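Sulfur oxygenase/reductase (Halothiobacillus neapolitanus, PDB 6QPA) probably catalyses the oxygen-dependent oxidation and reduction of elemental sulfur at a mononuclear non-haem iron site. Local coordinates at residues S87-H92 and E116-V121. Sequence-based numbering, arbitrary orientation.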
ATOM      1  N   SER A  87       3.573  51.545 -47.157  1.00 31.69           N
ATOM      2  CA  SER A  87       4.488  50.413 -47.137  1.00 37.06           C
ATOM      3  C   SER A  87       3.847  49.205 -46.475  1.00 37.33           C
ATOM      4  O   SER A  87       3.962  48.080 -46.975  1.00 34.69           O
ATOM      5  CB  SER A  87       5.789  50.805 -46.447  1.00 32.15           C
ATOM      6  OG  SER A  87       6.434  51.814 -47.213  1.00 33.49           O
ATOM      7  N   HIS A  88       3.156  49.415 -45.360  1.00 31.54           N
ATOM      8  CA  HIS A  88       2.505  48.294 -44.695  1.00 37.91           C
ATOM      9  C   HIS A  88       1.391  47.714 -45.559  1.00 34.43           C
ATOM     10  O   HIS A  88       1.287  46.492 -45.721  1.00 34.05           O
ATOM     11  CB  HIS A  88       1.977  48.741 -43.332  1.00 37.05           C
ATOM     12  CG  HIS A  88       1.268  47.665 -42.563  1.00 36.07           C
ATOM     13  ND1 HIS A  88      -0.080  47.726 -42.273  1.00 40.82           N
ATOM     14  CD2 HIS A  88       1.713  46.506 -42.028  1.00 38.93           C
ATOM     15  CE1 HIS A  88      -0.430  46.656 -41.582  1.00 40.52           C
ATOM     16  NE2 HIS A  88       0.642  45.902 -41.413  1.00 41.09           N
ATOM     17  N   GLU A  89       0.549  48.579 -46.130  1.00 35.53           N
ATOM     18  CA  GLU A  89      -0.549  48.104 -46.967  1.00 31.77           C
ATOM     19  C   GLU A  89      -0.032  47.377 -48.197  1.00 42.07           C
ATOM     20  O   GLU A  89      -0.630  46.395 -48.649  1.00 31.72           O
ATOM     21  CB  GLU A  89      -1.439  49.278 -47.379  1.00 30.94           C
ATOM     22  CG  GLU A  89      -2.205  49.925 -46.220  1.00 30.48           C
ATOM     23  CD  GLU A  89      -3.260  49.004 -45.628  1.00 33.03           C
ATOM     24  OE1 GLU A  89      -3.890  48.229 -46.393  1.00 34.79           O
ATOM     25  OE2 GLU A  89      -3.457  49.031 -44.396  1.00 35.17           O
ATOM     26  N   GLU A  90       1.072  47.857 -48.763  1.00 31.92           N
ATOM     27  CA  GLU A  90       1.618  47.214 -49.944  1.00 32.36           C
ATOM     28  C   GLU A  90       2.192  45.845 -49.609  1.00 40.26           C
ATOM     29  O   GLU A  90       1.979  44.874 -50.347  1.00 34.99           O
ATOM     30  CB  GLU A  90       2.680  48.112 -50.561  1.00 32.60           C
ATOM     31  CG  GLU A  90       3.221  47.582 -51.844  1.00 43.24           C
ATOM     32  CD  GLU A  90       4.127  48.583 -52.519  1.00 49.56           C
ATOM     33  OE1 GLU A  90       5.171  48.929 -51.921  1.00 45.76           O
ATOM     34  OE2 GLU A  90       3.770  49.050 -53.627  1.00 49.17           O
ATOM     35  N   MET A  91       2.914  45.743 -48.493  1.00 41.82           N
ATOM     36  CA  MET A  91       3.421  44.446 -48.068  1.00 32.78           C
ATOM     37  C   MET A  91       2.280  43.449 -47.902  1.00 38.15           C
ATOM     38  O   MET A  91       2.351  42.325 -48.410  1.00 38.87           O
ATOM     39  CB  MET A  91       4.224  44.601 -46.775  1.00 34.40           C
ATOM     40  CG  MET A  91       4.916  43.316 -46.287  1.00 43.30           C
ATOM     41  SD  MET A  91       3.796  42.149 -45.447  1.00 53.22           S
ATOM     42  CE  MET A  91       3.067  43.200 -44.165  1.00 44.11           C
ATOM     43  N   HIS A  92       1.206  43.847 -47.200  1.00 32.20           N
ATOM     44  CA  HIS A  92       0.048  42.963 -47.051  1.00 35.58           C
ATOM     45  C   HIS A  92      -0.543  42.571 -48.401  1.00 38.40           C
ATOM     46  O   HIS A  92      -0.976  41.432 -48.590  1.00 37.15           O
ATOM     47  CB  HIS A  92      -1.042  43.625 -46.207  1.00 31.56           C
ATOM     48  CG  HIS A  92      -0.981  43.286 -44.754  1.00 47.59           C
ATOM     49  ND1 HIS A  92      -1.195  42.010 -44.281  1.00 51.98           N
ATOM     50  CD2 HIS A  92      -0.777  44.063 -43.664  1.00 52.19           C
ATOM     51  CE1 HIS A  92      -1.098  42.009 -42.963  1.00 57.70           C
ATOM     52  NE2 HIS A  92      -0.844  43.244 -42.562  1.00 57.69           N
ATOM     53  N   GLU A 116      -5.987  45.735 -36.161  1.00 33.55           N
ATOM     54  CA  GLU A 116      -4.661  46.296 -36.414  1.00 36.62           C
ATOM     55  C   GLU A 116      -4.753  47.791 -36.696  1.00 35.47           C
ATOM     56  O   GLU A 116      -4.774  48.210 -37.866  1.00 29.30           O
ATOM     57  CB  GLU A 116      -3.962  45.582 -37.567  1.00 28.64           C
ATOM     58  CG  GLU A 116      -2.475  45.920 -37.616  1.00 33.15           C
ATOM     59  CD  GLU A 116      -1.765  45.278 -38.775  1.00 36.07           C
ATOM     60  OE1 GLU A 116      -2.359  45.218 -39.864  1.00 41.27           O
ATOM     61  OE2 GLU A 116      -0.609  44.852 -38.607  1.00 50.21           O
ATOM     62  N   PRO A 117      -4.783  48.623 -35.659  1.00 25.65           N
ATOM     63  CA  PRO A 117      -4.783  50.075 -35.868  1.00 25.86           C
ATOM     64  C   PRO A 117      -3.385  50.592 -36.169  1.00 30.58           C
ATOM     65  O   PRO A 117      -2.369  49.983 -35.822  1.00 28.32           O
ATOM     66  CB  PRO A 117      -5.286  50.636 -34.525  1.00 29.87           C
ATOM     67  CG  PRO A 117      -5.706  49.426 -33.697  1.00 27.79           C
ATOM     68  CD  PRO A 117      -4.907  48.281 -34.230  1.00 26.44           C
ATOM     69  N   TYR A 118      -3.357  51.750 -36.811  1.00 26.23           N
ATOM     70  CA  TYR A 118      -2.141  52.495 -37.106  1.00 31.13           C
ATOM     71  C   TYR A 118      -1.914  53.580 -36.052  1.00 37.65           C
ATOM     72  O   TYR A 118      -2.864  54.255 -35.626  1.00 29.66           O
ATOM     73  CB  TYR A 118      -2.233  53.150 -38.482  1.00 29.92           C
ATOM     74  CG  TYR A 118      -2.080  52.223 -39.671  1.00 30.44           C
ATOM     75  CD1 TYR A 118      -0.830  51.733 -40.033  1.00 30.78           C
ATOM     76  CD2 TYR A 118      -3.179  51.887 -40.476  1.00 28.15           C
ATOM     77  CE1 TYR A 118      -0.662  50.909 -41.144  1.00 33.15           C
ATOM     78  CE2 TYR A 118      -3.018  51.056 -41.598  1.00 30.63           C
ATOM     79  CZ  TYR A 118      -1.753  50.576 -41.918  1.00 29.09           C
ATOM     80  OH  TYR A 118      -1.554  49.772 -43.003  1.00 35.10           O
ATOM     81  N   PHE A 119      -0.650  53.747 -35.637  1.00 30.67           N
ATOM     82  CA  PHE A 119      -0.304  54.689 -34.583  1.00 28.78           C
ATOM     83  C   PHE A 119       0.799  55.630 -35.030  1.00 34.35           C
ATOM     84  O   PHE A 119       1.785  55.226 -35.653  1.00 31.39           O
ATOM     85  CB  PHE A 119       0.132  53.973 -33.292  1.00 29.04           C
ATOM     86  CG  PHE A 119      -0.984  53.252 -32.633  1.00 31.63           C
ATOM     87  CD1 PHE A 119      -1.330  51.987 -33.051  1.00 27.77           C
ATOM     88  CD2 PHE A 119      -1.729  53.863 -31.639  1.00 31.55           C
ATOM     89  CE1 PHE A 119      -2.389  51.324 -32.470  1.00 29.18           C
ATOM     90  CE2 PHE A 119      -2.792  53.215 -31.057  1.00 31.77           C
ATOM     91  CZ  PHE A 119      -3.120  51.926 -31.473  1.00 30.94           C
ATOM     92  N   GLU A 120       0.620  56.882 -34.674  1.00 27.60           N
ATOM     93  CA  GLU A 120       1.647  57.888 -34.799  1.00 27.94           C
ATOM     94  C   GLU A 120       2.439  57.966 -33.502  1.00 28.12           C
ATOM     95  O   GLU A 120       1.872  57.909 -32.406  1.00 31.62           O
ATOM     96  CB  GLU A 120       0.997  59.236 -35.130  1.00 32.28           C
ATOM     97  CG  GLU A 120       1.911  60.419 -34.959  1.00 45.87           C
ATOM     98  CD  GLU A 120       1.182  61.749 -35.084  1.00 50.00           C
ATOM     99  OE1 GLU A 120      -0.018  61.758 -35.456  1.00 48.85           O
ATOM    100  OE2 GLU A 120       1.824  62.780 -34.807  1.00 54.87           O
ATOM    101  N   VAL A 121       3.757  58.075 -33.629  1.00 31.84           N
ATOM    102  CA  VAL A 121       4.623  58.273 -32.477  1.00 30.62           C
ATOM    103  C   VAL A 121       4.650  59.772 -32.207  1.00 36.14           C
ATOM    104  O   VAL A 121       5.351  60.520 -32.879  1.00 39.01           O
ATOM    105  CB  VAL A 121       6.021  57.700 -32.707  1.00 32.18           C
ATOM    106  CG1 VAL A 121       6.892  57.929 -31.463  1.00 33.01           C
ATOM    107  CG2 VAL A 121       5.920  56.207 -32.997  1.00 34.79           C
TER
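With CG anti to the backbone N (chi1 179°), H88 sends its imidazole from helix 85-94 toward Y118 of strand 110-125 and toward E116, while the extended chain of E116 (chi2 -178°) carries a carboxylate to meet it from the opposite direction. H88 is gripped through both ring nitrogens. ND1 donates to OH of Y118 over 2.6 Å, a nearly straight bond (174° at the hydrogen) with the oxygen practically in the imidazole plane, which helps fix the ring's rotation and leaves NE2 to bind the iron. The same hydroxyl in turn donates a very short hydrogen bond to OE2 of E89, 2.5 Å away at the edge of the Y118 ring; S205 OG also bonds to this carboxylate oxygen. Y118 is thus the second-shell residue that positions H88, and E89 holds the Y118 hydroxyl from one step further out. On the iron side, OE2 of E116 stands 3.2 Å from NE2 of H88 because both are metal ligands, and NE2 of H92 is the third. A leucine in place of H88 would probably leave the iron one ligand short and the Y118 hydroxyl without its imidazole donor. H88, H92 and E116 together form the two-histidine, one-carboxylate facial triad of mononuclear non-haem iron enzymes, its two histidines one helical turn apart in an HExxH sequence and its glutamate coming from segment 116-121.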